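Local coordinates for capsular polysaccharide export system protein KpsC (Thermosulfurimonas dismutans, PDB 6MGB) that probably transfers Kdo in beta(2,4) linkage from a CMP-activated donor while building the conserved glycolipid anchor of Gram-negative bacterial capsules, at residues His136-Lys140 with Asn231-Leu235; Arg128-Ile133 with Ile314-Ile318. One frame throughout, in Å; residues are numbered along the deposited sequence.

Contact 1 of 2, residues His136-Lys140 with Asn231-Leu235. With C5P (cytidine-5'-monophosphate), chain D.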
ATOM      1  N   HIS A 136     -12.903  -6.154 -12.563  1.00 30.93           N
ATOM      2  CA  HIS A 136     -13.469  -6.880 -11.435  1.00 36.17           C
ATOM      3  C   HIS A 136     -13.463  -6.073 -10.143  1.00 33.86           C
ATOM      4  O   HIS A 136     -13.773  -6.625  -9.082  1.00 28.80           O
ATOM      5  CB  HIS A 136     -12.721  -8.199 -11.233  1.00 37.54           C
ATOM      6  CG  HIS A 136     -13.012  -9.216 -12.292  1.00 44.13           C
ATOM      7  ND1 HIS A 136     -12.229  -9.367 -13.416  1.00 48.37           N
ATOM      8  CD2 HIS A 136     -14.014 -10.120 -12.406  1.00 36.41           C
ATOM      9  CE1 HIS A 136     -12.730 -10.327 -14.172  1.00 44.75           C
ATOM     10  NE2 HIS A 136     -13.814 -10.800 -13.581  1.00 46.33           N
ATOM     11  N   LYS A 137     -13.131  -4.786 -10.212  1.00 33.50           N
ATOM     12  CA  LYS A 137     -13.171  -3.899  -9.051  1.00 39.28           C
ATOM     13  C   LYS A 137     -12.400  -4.497  -7.875  1.00 32.27           C
ATOM     14  O   LYS A 137     -12.904  -4.609  -6.755  1.00 32.58           O
ATOM     15  CB  LYS A 137     -14.618  -3.586  -8.662  1.00 39.71           C
ATOM     16  CG  LYS A 137     -15.425  -2.935  -9.778  1.00 43.69           C
ATOM     17  CD  LYS A 137     -16.773  -2.431  -9.283  1.00 53.60           C
ATOM     18  CE  LYS A 137     -17.580  -1.799 -10.408  1.00 61.37           C
ATOM     19  NZ  LYS A 137     -17.935  -2.783 -11.468  1.00 74.51           N
ATOM     20  N   ILE A 138     -11.155  -4.882  -8.144  1.00 29.02           N
ATOM     21  CA  ILE A 138     -10.289  -5.510  -7.153  1.00 29.47           C
ATOM     22  C   ILE A 138      -9.501  -4.431  -6.425  1.00 29.34           C
ATOM     23  O   ILE A 138      -9.135  -3.400  -7.001  1.00 31.35           O
ATOM     24  CB  ILE A 138      -9.360  -6.544  -7.827  1.00 27.94           C
ATOM     25  CG1 ILE A 138     -10.161  -7.790  -8.218  1.00 35.26           C
ATOM     26  CG2 ILE A 138      -8.198  -6.926  -6.908  1.00 28.58           C
ATOM     27  CD1 ILE A 138      -9.423  -8.730  -9.148  1.00 33.86           C
ATOM     28  N   SER A 139      -9.234  -4.670  -5.146  1.00 28.64           N
ATOM     29  CA  SER A 139      -8.502  -3.721  -4.314  1.00 27.85           C
ATOM     30  C   SER A 139      -7.711  -4.512  -3.278  1.00 25.62           C
ATOM     31  O   SER A 139      -7.540  -5.729  -3.406  1.00 25.27           O
ATOM     32  CB  SER A 139      -9.471  -2.706  -3.684  1.00 30.02           C
ATOM     33  OG  SER A 139     -10.430  -3.353  -2.866  1.00 34.48           O
ATOM     34  N   LYS A 140      -7.226  -3.821  -2.244  1.00 24.52           N
ATOM     35  CA  LYS A 140      -6.398  -4.477  -1.237  1.00 24.85           C
ATOM     36  C   LYS A 140      -7.190  -5.524  -0.461  1.00 25.87           C
ATOM     37  O   LYS A 140      -6.721  -6.653  -0.273  1.00 25.99           O
ATOM     38  CB  LYS A 140      -5.814  -3.434  -0.282  1.00 22.61           C
ATOM     39  CG  LYS A 140      -4.735  -3.970   0.650  1.00 32.04           C
ATOM     40  CD  LYS A 140      -4.225  -2.890   1.596  1.00 29.65           C
ATOM     41  CE  LYS A 140      -2.961  -3.328   2.323  1.00 40.10           C
ATOM     42  NZ  LYS A 140      -1.756  -3.249   1.447  1.00 37.07           N
ATOM     43  N   ASN A 231     -17.186  -0.603  -1.642  1.00 30.67           N
ATOM     44  CA  ASN A 231     -16.041  -1.046  -2.420  1.00 31.29           C
ATOM     45  C   ASN A 231     -15.255   0.186  -2.859  1.00 30.46           C
ATOM     46  O   ASN A 231     -15.818   1.057  -3.539  1.00 30.27           O
ATOM     47  CB  ASN A 231     -16.498  -1.862  -3.628  1.00 35.53           C
ATOM     48  CG  ASN A 231     -15.338  -2.359  -4.470  1.00 41.82           C
ATOM     49  OD1 ASN A 231     -14.339  -1.668  -4.637  1.00 43.48           O
ATOM     50  ND2 ASN A 231     -15.466  -3.567  -5.005  1.00 40.25           N
ATOM     51  N   PRO A 232     -13.972   0.305  -2.501  1.00 31.86           N
ATOM     52  CA  PRO A 232     -13.269   1.575  -2.754  1.00 28.03           C
ATOM     53  C   PRO A 232     -13.165   1.943  -4.224  1.00 36.08           C
ATOM     54  O   PRO A 232     -13.295   3.124  -4.569  1.00 35.43           O
ATOM     55  CB  PRO A 232     -11.888   1.341  -2.123  1.00 28.68           C
ATOM     56  CG  PRO A 232     -11.729  -0.141  -2.063  1.00 42.17           C
ATOM     57  CD  PRO A 232     -13.104  -0.682  -1.834  1.00 46.36           C
ATOM     58  N   VAL A 233     -12.930   0.973  -5.108  1.00 30.35           N
ATOM     59  CA  VAL A 233     -12.778   1.309  -6.519  1.00 34.61           C
ATOM     60  C   VAL A 233     -14.128   1.626  -7.155  1.00 30.68           C
ATOM     61  O   VAL A 233     -14.197   2.392  -8.122  1.00 32.63           O
ATOM     62  CB  VAL A 233     -12.045   0.183  -7.269  1.00 44.86           C
ATOM     63  CG1 VAL A 233     -10.640   0.007  -6.717  1.00 48.54           C
ATOM     64  CG2 VAL A 233     -12.806  -1.114  -7.177  1.00 53.84           C
ATOM     65  N   ASP A 234     -15.216   1.057  -6.632  1.00 33.08           N
ATOM     66  CA  ASP A 234     -16.545   1.491  -7.055  1.00 29.82           C
ATOM     67  C   ASP A 234     -16.811   2.920  -6.602  1.00 36.45           C
ATOM     68  O   ASP A 234     -17.302   3.751  -7.375  1.00 33.24           O
ATOM     69  CB  ASP A 234     -17.609   0.544  -6.500  1.00 34.13           C
ATOM     70  CG  ASP A 234     -18.964   0.747  -7.149  1.00 39.98           C
ATOM     71  OD1 ASP A 234     -19.020   1.351  -8.242  1.00 59.55           O
ATOM     72  OD2 ASP A 234     -19.976   0.306  -6.565  1.00 46.66           O
ATOM     73  N   LEU A 235     -16.486   3.226  -5.344  1.00 31.89           N
ATOM     74  CA  LEU A 235     -16.660   4.583  -4.839  1.00 26.78           C
ATOM     75  C   LEU A 235     -15.865   5.585  -5.667  1.00 26.15           C
ATOM     76  O   LEU A 235     -16.362   6.670  -5.990  1.00 30.87           O
ATOM     77  CB  LEU A 235     -16.234   4.648  -3.371  1.00 27.51           C
ATOM     78  CG  LEU A 235     -16.399   5.995  -2.666  1.00 25.36           C
ATOM     79  CD1 LEU A 235     -17.864   6.395  -2.587  1.00 31.30           C
ATOM     80  CD2 LEU A 235     -15.779   5.946  -1.277  1.00 30.93           C
TER
HETATM   81  O3P C5P D 403      -2.953   2.799   2.759  1.00 28.48           O
HETATM   82  P   C5P D 403      -4.227   2.623   3.553  1.00 23.36           P
HETATM   83  O1P C5P D 403      -4.774   4.000   3.915  1.00 25.25           O
HETATM   84  O2P C5P D 403      -4.184   1.772   4.807  1.00 24.71           O
HETATM   85  O5' C5P D 403      -5.268   1.963   2.549  1.00 28.26           O
HETATM   86  C5' C5P D 403      -5.312   0.559   2.342  1.00 26.06           C
HETATM   87  C4' C5P D 403      -6.468   0.190   1.448  1.00 25.17           C
HETATM   88  O4' C5P D 403      -7.707   0.335   2.191  1.00 26.94           O
HETATM   89  C3' C5P D 403      -6.657   1.077   0.226  1.00 27.41           C
HETATM   90  O3' C5P D 403      -5.841   0.686  -0.864  1.00 26.76           O
HETATM   91  C2' C5P D 403      -8.149   0.952  -0.061  1.00 27.54           C
HETATM   92  O2' C5P D 403      -8.436  -0.239  -0.781  1.00 27.00           O
HETATM   93  C1' C5P D 403      -8.727   0.830   1.349  1.00 29.63           C
HETATM   94  N1  C5P D 403      -9.176   2.140   1.880  1.00 25.33           N
HETATM   95  C2  C5P D 403     -10.629   2.504   1.872  1.00 31.77           C
HETATM   96  N3  C5P D 403     -11.072   3.836   2.414  1.00 28.07           N
HETATM   97  C4  C5P D 403     -10.096   4.777   2.955  1.00 24.42           C
HETATM   98  C5  C5P D 403      -8.650   4.415   2.963  1.00 23.07           C
HETATM   99  C6  C5P D 403      -8.208   3.083   2.421  1.00 21.83           C
HETATM  100  O2  C5P D 403     -11.423   1.746   1.436  1.00 29.72           O
HETATM  101  N4  C5P D 403     -10.525   6.071   3.479  1.00 27.17           N

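Contact 2 of 2, residues Arg128-Ile133 with Ile314-Ile318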
ATOM      1  N   ARG A 128      -2.554  -6.602 -18.902  1.00 30.26           N
ATOM      2  CA  ARG A 128      -3.558  -7.624 -18.619  0.52 33.96           C
ATOM      3  C   ARG A 128      -4.013  -7.557 -17.167  1.00 34.22           C
ATOM      4  O   ARG A 128      -5.216  -7.569 -16.876  1.00 33.71           O
ATOM      5  CB  ARG A 128      -2.995  -9.008 -18.943  0.52 37.81           C
ATOM      6  CG  ARG A 128      -3.166  -9.429 -20.395  0.52 47.79           C
ATOM      7  CD  ARG A 128      -1.938 -10.169 -20.905  0.52 49.31           C
ATOM      8  NE  ARG A 128      -1.540 -11.267 -20.026  0.52 45.39           N
ATOM      9  CZ  ARG A 128      -0.365 -11.886 -20.086  0.52 41.59           C
ATOM     10  NH1 ARG A 128       0.543 -11.519 -20.980  0.52 40.28           N
ATOM     11  NH2 ARG A 128      -0.093 -12.874 -19.244  0.52 39.76           N
ATOM     12  N   ALA A 129      -3.060  -7.491 -16.235  1.00 27.13           N
ATOM     13  CA  ALA A 129      -3.413  -7.463 -14.820  1.00 30.38           C
ATOM     14  C   ALA A 129      -4.193  -6.203 -14.474  1.00 31.81           C
ATOM     15  O   ALA A 129      -5.163  -6.253 -13.708  1.00 28.65           O
ATOM     16  CB  ALA A 129      -2.150  -7.568 -13.966  1.00 30.57           C
ATOM     17  N   LEU A 130      -3.789  -5.061 -15.034  1.00 26.95           N
ATOM     18  CA  LEU A 130      -4.483  -3.811 -14.745  1.00 30.89           C
ATOM     19  C   LEU A 130      -5.928  -3.862 -15.230  1.00 33.39           C
ATOM     20  O   LEU A 130      -6.845  -3.432 -14.520  1.00 32.06           O
ATOM     21  CB  LEU A 130      -3.734  -2.642 -15.383  1.00 26.78           C
ATOM     22  CG  LEU A 130      -4.318  -1.242 -15.178  1.00 32.27           C
ATOM     23  CD1 LEU A 130      -4.400  -0.882 -13.699  1.00 36.12           C
ATOM     24  CD2 LEU A 130      -3.479  -0.219 -15.930  1.00 36.26           C
ATOM     25  N   LYS A 131      -6.154  -4.393 -16.433  1.00 29.03           N
ATOM     26  CA  LYS A 131      -7.517  -4.491 -16.944  1.00 32.67           C
ATOM     27  C   LYS A 131      -8.371  -5.391 -16.059  1.00 28.14           C
ATOM     28  O   LYS A 131      -9.523  -5.060 -15.753  1.00 33.75           O
ATOM     29  CB  LYS A 131      -7.508  -5.009 -18.383  1.00 37.64           C
ATOM     30  CG  LYS A 131      -8.900  -5.219 -18.961  1.00 49.97           C
ATOM     31  CD  LYS A 131      -8.860  -5.647 -20.417  1.00 49.57           C
ATOM     32  CE  LYS A 131     -10.236  -6.090 -20.892  1.00 58.39           C
ATOM     33  NZ  LYS A 131     -11.287  -5.069 -20.617  1.00 58.77           N
ATOM     34  N   LEU A 132      -7.828  -6.537 -15.640  1.00 31.42           N
ATOM     35  CA  LEU A 132      -8.585  -7.443 -14.782  1.00 34.07           C
ATOM     36  C   LEU A 132      -8.947  -6.776 -13.459  1.00 31.15           C
ATOM     37  O   LEU A 132     -10.075  -6.916 -12.972  1.00 30.00           O
ATOM     38  CB  LEU A 132      -7.784  -8.723 -14.538  1.00 31.04           C
ATOM     39  CG  LEU A 132      -7.716  -9.717 -15.701  1.00 38.53           C
ATOM     40  CD1 LEU A 132      -6.632 -10.754 -15.459  1.00 33.51           C
ATOM     41  CD2 LEU A 132      -9.062 -10.402 -15.911  1.00 39.74           C
ATOM     42  N   ILE A 133      -8.003  -6.044 -12.865  1.00 31.15           N
ATOM     43  CA  ILE A 133      -8.265  -5.380 -11.591  1.00 29.88           C
ATOM     44  C   ILE A 133      -9.345  -4.318 -11.756  1.00 32.02           C
ATOM     45  O   ILE A 133     -10.233  -4.178 -10.907  1.00 28.49           O
ATOM     46  CB  ILE A 133      -6.962  -4.788 -11.024  1.00 22.08           C
ATOM     47  CG1 ILE A 133      -6.044  -5.918 -10.547  1.00 26.32           C
ATOM     48  CG2 ILE A 133      -7.250  -3.818  -9.883  1.00 27.92           C
ATOM     49  CD1 ILE A 133      -4.629  -5.479 -10.230  1.00 31.58           C
ATOM     50  N   ILE A 314       0.916 -12.495  -9.771  1.00 25.80           N
ATOM     51  CA  ILE A 314      -0.261 -11.679  -9.492  1.00 26.57           C
ATOM     52  C   ILE A 314      -1.515 -12.314 -10.073  1.00 30.67           C
ATOM     53  O   ILE A 314      -2.609 -12.173  -9.513  1.00 25.90           O
ATOM     54  CB  ILE A 314      -0.053 -10.249 -10.032  1.00 28.33           C
ATOM     55  CG1 ILE A 314      -1.184  -9.333  -9.555  1.00 31.51           C
ATOM     56  CG2 ILE A 314       0.037 -10.264 -11.553  1.00 28.43           C
ATOM     57  CD1 ILE A 314      -0.999  -7.875  -9.930  1.00 31.12           C
ATOM     58  N   PHE A 315      -1.388 -13.018 -11.200  1.00 25.83           N
ATOM     59  CA  PHE A 315      -2.559 -13.598 -11.846  1.00 30.90           C
ATOM     60  C   PHE A 315      -3.143 -14.746 -11.033  1.00 26.31           C
ATOM     61  O   PHE A 315      -4.348 -15.008 -11.116  1.00 29.28           O
ATOM     62  CB  PHE A 315      -2.192 -14.063 -13.255  1.00 34.48           C
ATOM     63  CG  PHE A 315      -1.791 -12.939 -14.172  1.00 25.71           C
ATOM     64  CD1 PHE A 315      -2.754 -12.136 -14.763  1.00 27.87           C
ATOM     65  CD2 PHE A 315      -0.456 -12.676 -14.431  1.00 31.35           C
ATOM     66  CE1 PHE A 315      -2.394 -11.098 -15.601  1.00 46.59           C
ATOM     67  CE2 PHE A 315      -0.090 -11.638 -15.271  1.00 36.20           C
ATOM     68  CZ  PHE A 315      -1.061 -10.849 -15.855  1.00 31.51           C
ATOM     69  N   ASP A 316      -2.319 -15.437 -10.243  1.00 29.26           N
ATOM     70  CA  ASP A 316      -2.849 -16.469  -9.357  1.00 30.51           C
ATOM     71  C   ASP A 316      -3.753 -15.860  -8.294  1.00 30.37           C
ATOM     72  O   ASP A 316      -4.808 -16.418  -7.966  1.00 33.69           O
ATOM     73  CB  ASP A 316      -1.706 -17.242  -8.704  1.00 29.01           C
ATOM     74  CG  ASP A 316      -0.836 -17.962  -9.713  1.00 29.89           C
ATOM     75  OD1 ASP A 316      -1.386 -18.499 -10.698  1.00 31.82           O
ATOM     76  OD2 ASP A 316       0.397 -17.987  -9.521  1.00 29.64           O
ATOM     77  N   VAL A 317      -3.358 -14.711  -7.743  1.00 29.41           N
ATOM     78  CA  VAL A 317      -4.165 -14.066  -6.714  1.00 29.59           C
ATOM     79  C   VAL A 317      -5.403 -13.425  -7.328  1.00 35.06           C
ATOM     80  O   VAL A 317      -6.496 -13.485  -6.753  1.00 42.16           O
ATOM     81  CB  VAL A 317      -3.308 -13.047  -5.937  1.00 28.88           C
ATOM     82  CG1 VAL A 317      -4.177 -12.103  -5.116  1.00 31.84           C
ATOM     83  CG2 VAL A 317      -2.328 -13.780  -5.030  1.00 28.82           C
ATOM     84  N   ILE A 318      -5.259 -12.803  -8.502  1.00 25.06           N
ATOM     85  CA  ILE A 318      -6.419 -12.224  -9.175  1.00 33.14           C
ATOM     86  C   ILE A 318      -7.481 -13.292  -9.401  1.00 39.19           C
ATOM     87  O   ILE A 318      -8.643 -13.129  -9.014  1.00 41.24           O
ATOM     88  CB  ILE A 318      -5.999 -11.551 -10.495  1.00 33.91           C
ATOM     89  CG1 ILE A 318      -5.157 -10.305 -10.206  1.00 28.88           C
ATOM     90  CG2 ILE A 318      -7.229 -11.173 -11.323  1.00 39.24           C
ATOM     91  CD1 ILE A 318      -4.599  -9.621 -11.440  1.00 31.36           C
TER

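Contact 1 of 2, residues His136-Lys140 with Asn231-Leu235
Asn231 and Lys137 are joined by a nearly straight hydrogen bond: Asn231 ND2 gives its N-H to Lys137 O at 3.3 Å, with an N-H...O angle of 173°. The donor reaches a lone pair in the carbonyl plane, and the oxygen lies in the plane of the asparagine amide. Asn231 is the N-cap of helix 232-236; with CG anti to the backbone N (chi1 -180°) and the amide turned by chi2, OD1 faces the helix start, accepting weakly from Val233 N and Asp234 N, and ND2 faces the other segment. Lys137, the positive-phi residue of the Schellman motif closing helix 120-135, lays its backbone on Val233, whose CG2 presses on Lys137 CB at a tight 3.4 Å. The lysine chain runs extended as far as CE, beside Asp234, and bends at its last torsion (chi4 64°), with NZ 5.4 Å from Asp234 OD1; the other oxygen, OD2, accepts from Val147 N. Nearer the nucleotide, Ser139 OG meets the proline ring at Pro232 CG, 3.6 Å away. The same CG touches O2' of the bound cytidine-5'-monophosphate at 3.5 Å. Ser139, Pro232 and the next residue along the chain, Lys140, all belong to the CMP pocket. Helix 248-255 flanks Pro232 through Met249 and Glu252, and Ile318 and Leu321 of helix 314-322 pack on Ile138.

Contact 2 of 2, residues Arg128-Ile133 with Ile314-Ile318
Two helices of the chain, 120-135 and the C-terminal 314-322, pack side by side here, their short segments running almost parallel at 16° with axes 10.8 Å apart. Phe315 supplies the largest share of the buried surface. Its CG lies anti to the carbonyl carbon (chi1 -64°), which swings the ring across to helix 120-135, where CE1 approaches Ala129 N to 3.7 Å and Ala129 CB to 3.9 Å. Leu132 CD1 and Arg128 CB both meet the ring at its edge, the leucine methyl 4.2 Å from Phe315 CD1. Ile314 CG2 of the same helix sits over one face, offset toward the rim. Helix 314-322 follows strand 310-312, an outermost strand of the mixed sheet, while helix 120-135 leads by way of a loop to strand 158-162 of the parallel sheet, so the contact lies between elements leading from one sheet and to the other in this GT-B-clan protein. About one turn beyond Phe315, Ile318 continues the apolar interface: its CD1 reaches Ala129 CB and Ile133 CG1, each at 4.1 Å, while CG2 rests against Leu132 CB. The small Ala129 thus receives Phe315, Ile318 and the CD1 end of Ile314 together. Replacing Phe315 by an alanine would probably open a gap beside Ala129 and leave Leu132 CD1 without its aromatic neighbour. Away from helix 314-322, Leu130 turns to Leu289 and Phe293 of helix 289-299, and Ile133 also touches Phe293 as well as Met255 of helix 248-255.

From the N terminus, the chain first runs through strands of the mixed sheet and then reaches helix 120-135, whose residues 128-133 form the first half of contact 2. Residues 136-140 follow shortly and meet 231-235 in contact 1, closing a loop that includes strands 158-162, 196-200 and 224-226 of the parallel sheet. The chain returns through strands 302-305 and 310-312 of the mixed sheet before 314-318 completes contact 2, so the smaller loop lies wholly within the larger. Contact 2 thus brings a helix following the mixed sheet against the helix preceding the parallel one. The two contacts touch: Ile138 N probably donates to Ile133 O, and Ile138 CD1 packs on Ile318 CG2.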